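Local coordinates for protein carbonic anhydrase (Sordaria macrospora, PDB 4O1K) that catalyses, as a zinc-dependent beta-class carbonic anhydrase, the reversible hydration of carbon dioxide to bicarbonate and a proton, at residues N48-W53 against K103-V108; R78-L83 against N131-N136; L161-V166 against G193-F198. One frame throughout, in Å; residues are numbered along the deposited sequence.

Contact 1. Residues N48-W53 against K103-V108; sequences NPEYLW and KVKHIV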
loop_
_atom_site.group_PDB
_atom_site.type_symbol
_atom_site.label_atom_id
_atom_site.label_comp_id
_atom_site.label_asym_id
_atom_site.label_seq_id
_atom_site.Cartn_x
_atom_site.Cartn_y
_atom_site.Cartn_z
ATOM N N ASN A 48 12.973 -4.814 -25.613
ATOM C CA ASN A 48 12.333 -4.135 -24.492
ATOM C C ASN A 48 11.314 -3.129 -24.999
ATOM O O ASN A 48 11.492 -2.557 -26.069
ATOM C CB ASN A 48 13.374 -3.420 -23.624
ATOM C CG ASN A 48 14.150 -4.372 -22.728
ATOM O OD1 ASN A 48 13.752 -5.523 -22.524
ATOM N ND2 ASN A 48 15.258 -3.886 -22.174
ATOM N N PRO A 49 10.236 -2.909 -24.233
ATOM C CA PRO A 49 9.297 -1.847 -24.607
ATOM C C PRO A 49 9.977 -0.488 -24.620
ATOM O O PRO A 49 10.882 -0.232 -23.816
ATOM C CB PRO A 49 8.267 -1.892 -23.471
ATOM C CG PRO A 49 9.018 -2.469 -22.313
ATOM C CD PRO A 49 9.876 -3.530 -22.947
ATOM N N GLU A 50 9.543 0.374 -25.533
ATOM C CA GLU A 50 10.011 1.749 -25.581
ATOM C C GLU A 50 9.161 2.632 -24.675
ATOM O O GLU A 50 9.583 3.734 -24.310
ATOM C CB GLU A 50 9.912 2.280 -27.011
ATOM C CG GLU A 50 10.795 1.559 -28.005
ATOM C CD GLU A 50 12.087 2.304 -28.272
ATOM O OE1 GLU A 50 12.038 3.372 -28.927
ATOM O OE2 GLU A 50 13.151 1.822 -27.823
ATOM N N TYR A 51 7.969 2.147 -24.326
ATOM C CA TYR A 51 6.990 2.923 -23.539
ATOM C C TYR A 51 6.578 2.215 -22.277
ATOM O O TYR A 51 6.373 0.995 -22.297
ATOM C CB TYR A 51 5.689 3.080 -24.338
ATOM C CG TYR A 51 5.745 4.056 -25.496
ATOM C CD1 TYR A 51 5.258 5.350 -25.352
ATOM C CD2 TYR A 51 6.245 3.674 -26.736
ATOM C CE1 TYR A 51 5.296 6.241 -26.399
ATOM C CE2 TYR A 51 6.274 4.557 -27.785
ATOM C CZ TYR A 51 5.799 5.835 -27.606
ATOM O OH TYR A 51 5.833 6.720 -28.654
ATOM N N LEU A 52 6.408 2.998 -21.206
ATOM C CA LEU A 52 5.568 2.641 -20.066
ATOM C C LEU A 52 4.252 3.416 -20.218
ATOM O O LEU A 52 4.252 4.632 -20.359
ATOM C CB LEU A 52 6.231 3.042 -18.741
ATOM C CG LEU A 52 5.326 2.984 -17.507
ATOM C CD1 LEU A 52 4.772 1.570 -17.268
ATOM C CD2 LEU A 52 6.042 3.481 -16.250
ATOM N N TRP A 53 3.136 2.706 -20.233
ATOM C CA TRP A 53 1.829 3.326 -20.421
ATOM C C TRP A 53 1.064 3.143 -19.134
ATOM O O TRP A 53 0.856 2.009 -18.690
ATOM C CB TRP A 53 1.090 2.590 -21.532
ATOM C CG TRP A 53 -0.240 3.156 -21.879
ATOM C CD1 TRP A 53 -1.437 2.941 -21.247
ATOM C CD2 TRP A 53 -0.514 4.011 -22.992
ATOM N NE1 TRP A 53 -2.446 3.648 -21.909
ATOM C CE2 TRP A 53 -1.892 4.313 -22.972
ATOM C CE3 TRP A 53 0.284 4.560 -24.003
ATOM C CZ2 TRP A 53 -2.489 5.138 -23.940
ATOM C CZ3 TRP A 53 -0.309 5.381 -24.946
ATOM C CH2 TRP A 53 -1.674 5.654 -24.912
ATOM N N LYS A 103 14.532 0.375 -19.309
ATOM C CA LYS A 103 15.102 1.535 -20.011
ATOM C C LYS A 103 14.129 2.079 -21.056
ATOM O O LYS A 103 14.485 2.377 -22.200
ATOM C CB LYS A 103 16.442 1.184 -20.656
ATOM C CG LYS A 103 17.433 0.503 -19.716
ATOM C CD LYS A 103 18.139 1.506 -18.834
ATOM C CE LYS A 103 19.297 0.861 -18.063
ATOM N NZ LYS A 103 19.440 1.455 -16.687
ATOM N N VAL A 104 12.882 2.196 -20.622
ATOM C CA VAL A 104 11.808 2.781 -21.375
ATOM C C VAL A 104 12.197 4.213 -21.800
ATOM O O VAL A 104 12.870 4.909 -21.046
ATOM C CB VAL A 104 10.552 2.655 -20.460
ATOM C CG1 VAL A 104 9.889 3.973 -20.152
ATOM C CG2 VAL A 104 9.601 1.571 -20.987
ATOM N N LYS A 105 11.850 4.622 -23.025
ATOM C CA LYS A 105 12.191 5.964 -23.497
ATOM C C LYS A 105 11.085 6.979 -23.230
ATOM O O LYS A 105 11.330 8.204 -23.229
ATOM C CB LYS A 105 12.480 5.939 -25.003
ATOM C CG LYS A 105 13.948 5.761 -25.370
ATOM C CD LYS A 105 14.442 4.359 -25.203
ATOM C CE LYS A 105 15.611 4.123 -26.166
ATOM N NZ LYS A 105 16.664 5.164 -25.974
ATOM N N HIS A 106 9.871 6.471 -23.006
ATOM C CA HIS A 106 8.703 7.310 -22.818
ATOM C C HIS A 106 7.853 6.781 -21.666
ATOM O O HIS A 106 7.709 5.572 -21.491
ATOM C CB HIS A 106 7.841 7.296 -24.088
ATOM C CG HIS A 106 8.561 7.750 -25.315
ATOM N ND1 HIS A 106 8.705 9.082 -25.641
ATOM C CD2 HIS A 106 9.169 7.048 -26.306
ATOM C CE1 HIS A 106 9.376 9.182 -26.781
ATOM N NE2 HIS A 106 9.671 7.964 -27.204
ATOM N N ILE A 107 7.273 7.688 -20.884
ATOM C CA ILE A 107 6.238 7.279 -19.932
ATOM C C ILE A 107 5.020 8.130 -20.269
ATOM O O ILE A 107 5.129 9.333 -20.353
ATOM C CB ILE A 107 6.650 7.541 -18.489
ATOM C CG1 ILE A 107 7.905 6.741 -18.126
ATOM C CG2 ILE A 107 5.514 7.093 -17.524
ATOM C CD1 ILE A 107 8.391 6.950 -16.668
ATOM N N VAL A 108 3.874 7.503 -20.516
ATOM C CA VAL A 108 2.665 8.240 -20.887
ATOM C C VAL A 108 1.668 7.980 -19.773
ATOM O O VAL A 108 1.498 6.828 -19.394
ATOM C CB VAL A 108 2.045 7.607 -22.139
ATOM C CG1 VAL A 108 0.648 8.189 -22.393
ATOM C CG2 VAL A 108 2.986 7.787 -23.364
#

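Contact 2. Residues R78-L83 against N131-N136; sequences RNIANL and NPWLRN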
loop_
_atom_site.group_PDB
_atom_site.type_symbol
_atom_site.label_atom_id
_atom_site.label_comp_id
_atom_site.label_asym_id
_atom_site.label_seq_id
_atom_site.Cartn_x
_atom_site.Cartn_y
_atom_site.Cartn_z
ATOM N N ARG A 78 -2.633 -0.512 -15.732
ATOM C CA ARG A 78 -3.944 0.133 -15.789
ATOM C C ARG A 78 -4.585 0.038 -14.429
ATOM O O ARG A 78 -4.611 -1.064 -13.828
ATOM C CB ARG A 78 -4.847 -0.555 -16.831
ATOM C CG ARG A 78 -4.626 -0.016 -18.235
ATOM C CD ARG A 78 -5.309 -0.862 -19.326
ATOM N NE ARG A 78 -6.743 -0.607 -19.408
ATOM C CZ ARG A 78 -7.546 -1.200 -20.299
ATOM N NH1 ARG A 78 -7.034 -2.061 -21.171
ATOM N NH2 ARG A 78 -8.850 -0.933 -20.331
ATOM N N ASN A 79 -5.088 1.175 -13.942
ATOM C CA ASN A 79 -5.749 1.181 -12.620
ATOM C C ASN A 79 -6.920 2.136 -12.660
ATOM O O ASN A 79 -7.114 2.785 -13.667
ATOM C CB ASN A 79 -4.770 1.536 -11.488
ATOM C CG ASN A 79 -4.224 2.937 -11.583
ATOM O OD1 ASN A 79 -4.946 3.899 -11.821
ATOM N ND2 ASN A 79 -2.916 3.071 -11.327
ATOM N N ILE A 80 -7.719 2.214 -11.604
ATOM C CA ILE A 80 -8.895 3.090 -11.666
ATOM C C ILE A 80 -8.446 4.557 -11.686
ATOM O O ILE A 80 -7.823 5.058 -10.737
ATOM C CB ILE A 80 -9.859 2.833 -10.496
ATOM C CG1 ILE A 80 -10.559 1.480 -10.667
ATOM C CG2 ILE A 80 -10.918 3.936 -10.439
ATOM C CD1 ILE A 80 -11.185 0.966 -9.348
ATOM N N ALA A 81 -8.761 5.231 -12.797
ATOM C CA ALA A 81 -8.457 6.640 -13.042
ATOM C C ALA A 81 -6.987 6.959 -13.235
ATOM O O ALA A 81 -6.566 8.097 -13.071
ATOM C CB ALA A 81 -9.137 7.574 -11.991
ATOM N N ASN A 82 -6.212 5.952 -13.639
ATOM C CA ASN A 82 -4.833 6.166 -14.070
ATOM C C ASN A 82 -4.016 6.976 -13.067
ATOM O O ASN A 82 -3.366 7.971 -13.440
ATOM C CB ASN A 82 -4.750 6.758 -15.506
ATOM C CG ASN A 82 -5.678 7.965 -15.739
ATOM O OD1 ASN A 82 -6.822 7.812 -16.189
ATOM N ND2 ASN A 82 -5.178 9.169 -15.450
ATOM N N LEU A 83 -4.086 6.558 -11.798
ATOM C CA LEU A 83 -3.400 7.252 -10.710
ATOM C C LEU A 83 -1.959 6.800 -10.483
ATOM O O LEU A 83 -1.619 5.611 -10.628
ATOM C CB LEU A 83 -4.170 7.060 -9.392
ATOM C CG LEU A 83 -5.597 7.562 -9.368
ATOM C CD1 LEU A 83 -6.256 7.291 -7.999
ATOM C CD2 LEU A 83 -5.609 9.049 -9.621
ATOM N N ASN A 131 -12.983 4.205 -1.254
ATOM C CA ASN A 131 -12.923 5.576 -0.763
ATOM C C ASN A 131 -11.495 6.132 -0.744
ATOM O O ASN A 131 -11.261 7.194 -1.289
ATOM C CB ASN A 131 -13.588 5.745 0.620
ATOM C CG ASN A 131 -15.083 5.414 0.620
ATOM O OD1 ASN A 131 -15.784 5.591 -0.376
ATOM N ND2 ASN A 131 -15.579 4.960 1.767
ATOM N N PRO A 132 -10.540 5.425 -0.116
ATOM C CA PRO A 132 -9.233 6.089 -0.094
ATOM C C PRO A 132 -8.593 6.133 -1.491
ATOM O O PRO A 132 -7.768 7.019 -1.757
ATOM C CB PRO A 132 -8.396 5.189 0.814
ATOM C CG PRO A 132 -9.324 4.172 1.388
ATOM C CD PRO A 132 -10.476 4.081 0.472
ATOM N N TRP A 133 -8.969 5.215 -2.383
ATOM C CA TRP A 133 -8.437 5.318 -3.748
ATOM C C TRP A 133 -8.958 6.559 -4.467
ATOM O O TRP A 133 -8.174 7.365 -4.994
ATOM C CB TRP A 133 -8.728 4.028 -4.538
ATOM C CG TRP A 133 -8.007 3.997 -5.837
ATOM C CD1 TRP A 133 -8.509 4.302 -7.061
ATOM C CD2 TRP A 133 -6.638 3.621 -6.041
ATOM N NE1 TRP A 133 -7.534 4.160 -8.025
ATOM C CE2 TRP A 133 -6.371 3.731 -7.415
ATOM C CE3 TRP A 133 -5.611 3.204 -5.185
ATOM C CZ2 TRP A 133 -5.126 3.433 -7.959
ATOM C CZ3 TRP A 133 -4.359 2.915 -5.726
ATOM C CH2 TRP A 133 -4.127 3.049 -7.100
ATOM N N LEU A 134 -10.278 6.735 -4.494
ATOM C CA LEU A 134 -10.876 7.895 -5.142
ATOM C C LEU A 134 -10.549 9.205 -4.453
ATOM O O LEU A 134 -10.631 10.279 -5.066
ATOM C CB LEU A 134 -12.377 7.727 -5.199
ATOM C CG LEU A 134 -12.774 6.491 -5.972
ATOM C CD1 LEU A 134 -14.267 6.271 -5.880
ATOM C CD2 LEU A 134 -12.331 6.626 -7.409
ATOM N N ARG A 135 -10.157 9.126 -3.182
ATOM C CA ARG A 135 -9.763 10.337 -2.473
ATOM C C ARG A 135 -8.672 11.068 -3.234
ATOM O O ARG A 135 -8.638 12.304 -3.252
ATOM C CB ARG A 135 -9.300 9.981 -1.044
ATOM C CG ARG A 135 -8.979 11.192 -0.119
ATOM C CD ARG A 135 -8.798 10.658 1.296
ATOM N NE ARG A 135 -9.997 9.882 1.673
ATOM C CZ ARG A 135 -10.013 8.742 2.359
ATOM N NH1 ARG A 135 -8.900 8.195 2.828
ATOM N NH2 ARG A 135 -11.171 8.134 2.600
ATOM N N ASN A 136 -7.791 10.325 -3.900
ATOM C CA ASN A 136 -6.696 10.982 -4.639
ATOM C C ASN A 136 -7.195 11.928 -5.693
ATOM O O ASN A 136 -6.560 12.948 -6.009
ATOM C CB ASN A 136 -5.845 9.917 -5.311
ATOM C CG ASN A 136 -5.093 9.098 -4.309
ATOM O OD1 ASN A 136 -5.407 7.928 -4.068
ATOM N ND2 ASN A 136 -4.085 9.699 -3.723
#

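Contact 3. Residues L161-V166 against G193-F198; sequences LVELNV and GWVFNF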
loop_
_atom_site.group_PDB
_atom_site.type_symbol
_atom_site.label_atom_id
_atom_site.label_comp_id
_atom_site.label_asym_id
_atom_site.label_seq_id
_atom_site.Cartn_x
_atom_site.Cartn_y
_atom_site.Cartn_z
ATOM N N LEU A 161 -11.387 18.236 -15.044
ATOM C CA LEU A 161 -10.835 17.404 -13.964
ATOM C C LEU A 161 -10.068 16.200 -14.495
ATOM O O LEU A 161 -9.026 15.817 -13.949
ATOM C CB LEU A 161 -11.952 16.914 -13.041
ATOM C CG LEU A 161 -11.515 16.006 -11.890
ATOM C CD1 LEU A 161 -10.453 16.675 -11.031
ATOM C CD2 LEU A 161 -12.712 15.598 -11.043
ATOM N N VAL A 162 -10.584 15.591 -15.553
ATOM C CA VAL A 162 -9.905 14.446 -16.164
ATOM C C VAL A 162 -8.522 14.909 -16.614
ATOM O O VAL A 162 -7.480 14.218 -16.359
ATOM C CB VAL A 162 -10.711 13.928 -17.376
ATOM C CG1 VAL A 162 -9.842 13.107 -18.308
ATOM C CG2 VAL A 162 -11.909 13.092 -16.898
ATOM N N GLU A 163 -8.507 16.093 -17.239
ATOM C CA GLU A 163 -7.255 16.659 -17.778
ATOM C C GLU A 163 -6.250 16.999 -16.657
ATOM O O GLU A 163 -5.054 16.651 -16.714
ATOM C CB GLU A 163 -7.565 17.915 -18.617
ATOM C CG GLU A 163 -8.393 17.591 -19.869
ATOM C CD GLU A 163 -8.909 18.829 -20.599
ATOM O OE1 GLU A 163 -8.703 19.959 -20.112
ATOM O OE2 GLU A 163 -9.527 18.649 -21.669
ATOM N N LEU A 164 -6.717 17.743 -15.668
ATOM C CA LEU A 164 -5.867 18.077 -14.525
ATOM C C LEU A 164 -5.360 16.854 -13.787
ATOM O O LEU A 164 -4.267 16.873 -13.220
ATOM C CB LEU A 164 -6.613 18.993 -13.565
ATOM C CG LEU A 164 -6.810 20.374 -14.219
ATOM C CD1 LEU A 164 -7.816 21.170 -13.430
ATOM C CD2 LEU A 164 -5.487 21.095 -14.246
ATOM N N ASN A 165 -6.172 15.803 -13.722
ATOM C CA ASN A 165 -5.728 14.560 -13.100
ATOM C C ASN A 165 -4.574 14.009 -13.901
ATOM O O ASN A 165 -3.565 13.629 -13.339
ATOM C CB ASN A 165 -6.842 13.513 -13.066
ATOM C CG ASN A 165 -6.449 12.259 -12.284
ATOM O OD1 ASN A 165 -5.889 12.340 -11.168
ATOM N ND2 ASN A 165 -6.736 11.092 -12.866
ATOM N N VAL A 166 -4.718 13.938 -15.221
ATOM C CA VAL A 166 -3.558 13.493 -16.013
ATOM C C VAL A 166 -2.305 14.331 -15.684
ATOM O O VAL A 166 -1.235 13.771 -15.411
ATOM C CB VAL A 166 -3.824 13.570 -17.493
ATOM C CG1 VAL A 166 -2.502 13.290 -18.277
ATOM C CG2 VAL A 166 -4.846 12.497 -17.864
ATOM N N GLY A 193 1.417 13.501 -21.134
ATOM C CA GLY A 193 0.085 13.429 -20.550
ATOM C C GLY A 193 -0.893 13.524 -21.704
ATOM O O GLY A 193 -0.957 14.538 -22.363
ATOM N N TRP A 194 -1.652 12.469 -21.938
ATOM C CA TRP A 194 -2.574 12.433 -23.073
ATOM C C TRP A 194 -3.961 12.098 -22.570
ATOM O O TRP A 194 -4.126 11.636 -21.424
ATOM C CB TRP A 194 -2.122 11.373 -24.074
ATOM C CG TRP A 194 -0.765 11.606 -24.733
ATOM C CD1 TRP A 194 -0.043 12.777 -24.782
ATOM C CD2 TRP A 194 0.021 10.624 -25.436
ATOM N NE1 TRP A 194 1.139 12.573 -25.492
ATOM C CE2 TRP A 194 1.201 11.260 -25.887
ATOM C CE3 TRP A 194 -0.160 9.261 -25.724
ATOM C CZ2 TRP A 194 2.191 10.579 -26.627
ATOM C CZ3 TRP A 194 0.829 8.588 -26.455
ATOM C CH2 TRP A 194 1.988 9.246 -26.885
ATOM N N VAL A 195 -4.975 12.359 -23.393
ATOM C CA VAL A 195 -6.334 12.030 -23.001
ATOM C C VAL A 195 -7.028 11.469 -24.224
ATOM O O VAL A 195 -6.953 12.076 -25.296
ATOM C CB VAL A 195 -7.120 13.256 -22.501
ATOM C CG1 VAL A 195 -8.525 12.826 -22.075
ATOM C CG2 VAL A 195 -6.434 13.892 -21.326
ATOM N N PHE A 196 -7.660 10.303 -24.072
ATOM C CA PHE A 196 -8.396 9.649 -25.149
ATOM C C PHE A 196 -9.854 10.048 -25.088
ATOM O O PHE A 196 -10.410 10.254 -23.989
ATOM C CB PHE A 196 -8.250 8.121 -25.043
ATOM C CG PHE A 196 -9.023 7.367 -26.069
ATOM C CD1 PHE A 196 -8.618 7.358 -27.400
ATOM C CD2 PHE A 196 -10.150 6.640 -25.705
ATOM C CE1 PHE A 196 -9.339 6.646 -28.358
ATOM C CE2 PHE A 196 -10.881 5.932 -26.662
ATOM C CZ PHE A 196 -10.475 5.941 -27.986
ATOM N N ASN A 197 -10.477 10.151 -26.264
ATOM C CA ASN A 197 -11.837 10.637 -26.376
ATOM C C ASN A 197 -12.620 9.553 -27.113
ATOM O O ASN A 197 -12.433 9.355 -28.338
ATOM C CB ASN A 197 -11.861 11.942 -27.201
ATOM C CG ASN A 197 -13.209 12.651 -27.153
ATOM O OD1 ASN A 197 -14.209 12.102 -26.686
ATOM N ND2 ASN A 197 -13.239 13.877 -27.645
ATOM N N PHE A 198 -13.485 8.851 -26.385
ATOM C CA PHE A 198 -14.238 7.722 -26.919
ATOM C C PHE A 198 -15.242 8.159 -27.988
ATOM O O PHE A 198 -15.781 7.318 -28.713
ATOM C CB PHE A 198 -14.994 7.036 -25.779
ATOM C CG PHE A 198 -16.059 7.906 -25.167
ATOM C CD1 PHE A 198 -15.768 8.732 -24.094
ATOM C CD2 PHE A 198 -17.349 7.913 -25.681
ATOM C CE1 PHE A 198 -16.745 9.543 -23.534
ATOM C CE2 PHE A 198 -18.337 8.723 -25.131
ATOM C CZ PHE A 198 -18.033 9.538 -24.054
#

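Contact 1. Residues N48-W53 against K103-V108
Tyr51 lies against His106 in an offset stack: the ring centroids are 4.7 Å apart and the planes 21° from parallel. CG of Tyr51 sits anti to the carbonyl carbon (chi1 -74°), which tips the ring toward His106 on the neighbouring strand. From its CB outward, CG approaches the CB of His106, CD1 comes to 3.5 Å from that same His106 CB while its other neighbour is CG2 of Val108, CE1 reaches CB and CG of His106, and CE2 and CZ both face CD2 of His106, CZ at 3.8 Å. The OH ends over the rim of the imidazole face, buried and with no polar partner in the model. ND1 of His106 is hydrogen-bonded to NE2 of His192, and its ring also meets that of His18 of a second subunit.

These side chains ride on the opening residues of parallel strands 51-56 and 106-112 in the central sheet of the beta-carbonic anhydrase fold; the axes of 51-53 and 106-108 come within 4.7 Å, 14° apart. Leu52 N donates to His106 O, and Leu52 O accepts from Val108 N at 2.9 Å. At the entrance to the pairing, Glu50 O takes two donors: His106 N almost in line with the carbonyl bond, Lys105 N well out of the carbonyl plane.

On the same face as Tyr51, CG1 of Val108 stands over the six-membered ring of Trp53, 4.1 Å from its centroid, a CH-pi contact. On the reverse face Leu52 CD2 meets Ile107 CG2 at 3.9 Å, packed against helix 89-100.

Contact 2. Residues R78-L83 against N131-N136
The indole of Trp133 donates a hydrogen bond from NE1 to the backbone O of Ile80, 2.9 Å long and close to straight at 168°. The carbonyl oxygen is approached on a lone pair in its own plane and lies close to the plane of the indole, a geometry that, with the packing on its face and edge, restricts the ring's rotation.

Two further hydrogen bonds brace the receiving loop from within, both made by the amide of Asn79: OD1 accepts from Leu83 N at 2.8 Å, and ND2 donates to Leu83 O at 2.9 Å. Asn79 CG occupies the crowded position between backbone N and carbonyl carbon (chi1 65°), which turns the amide back over the loop. ND2 of Asn79 also bonds His77 NE2.

Residues 79-82 form a type II beta turn that starts on the last residue of strand 74-79, and the side chain of Ile80 comes about 6 Å from the zinc ion; helix 130-143 is thus hydrogen-bonded, through Trp133, to a turn near the metal site.

Packing fills in around the ring. CD1 of Leu83 stands over one face, 3.7 Å from the centroid of the five-membered ring, in a CH-pi contact, and on its side turned from the ring touches Asn136 CB. Asn79 presents its amide at the ring edge, the planes 79° apart. CB of Ile80 approaches NE1 of Trp133 at 3.6 Å, while Ile80 CG2 comes more loosely to Leu134 CD2.

Contact 3. Residues L161-V166 against G193-F198
The 161-166 part of helix 154-174 crosses the 193-197 part of strand 190-197 at 148°, roughly antiparallel, with the axes 8.4 Å apart at their closest. The CA atoms of Val166 and Gly193 approach nearest, at 5.8 Å; the CA atoms of Glu163 and Val195 are 7.0 Å apart. No hydrogen bond joins the segments, so the contact rests on van der Waals packing, mostly apolar.

Val166 sets its two methyls at successive points along one face of the strand. CG1 lies anti to the backbone N (chi1 172°) and presses on the CA of Gly193 at 3.4 Å, tighter than ordinary van der Waals contact; glycine's lack of a side chain permits it. CG2 of Val166 rests 3.7 Å from the O of Trp194 and touches CG2 of Val195. Val195 CG1 meets Val162 CG1 at 4.0 Å, one helical turn earlier, so Val195 uses both branches against the helix. Glu163 only grazes Val195 with its CG; its carboxylate is engaged by Tyr113 and Arg160.

Helix 154-174 thereby lies on one face of the sheet, while Trp194 points to the other and meets Phe22 of a second subunit edge-to-face; strands 106-112 and 202-205 flank strand 190-197.

Overall arrangement
All three contacts reach the central sheet, ordered 74-79, 51-56, 106-112, 190-197, 202-205. Contact 1 pairs two strands within it, contact 2 joins the turn after strand 74-79 to helix 130-143, and contact 3 lays helix 154-174 on strand 190-197. Along the chain contacts 1 and 2 interleave, and contact 3 follows both. Centres of contacts 1 and 2 are about 22 Å apart, those of 2 and 3 about 14 Å. Trp194 packs against Trp53 and Val108; Asn165 makes a weak hydrogen bond to Ala81 O and packs on Leu83. The zinc site (Cys56, Asp58, His112, Cys115) lies nearer contacts 2 and 3, which also touch a second subunit, consistent with packing that links metal site and assembly.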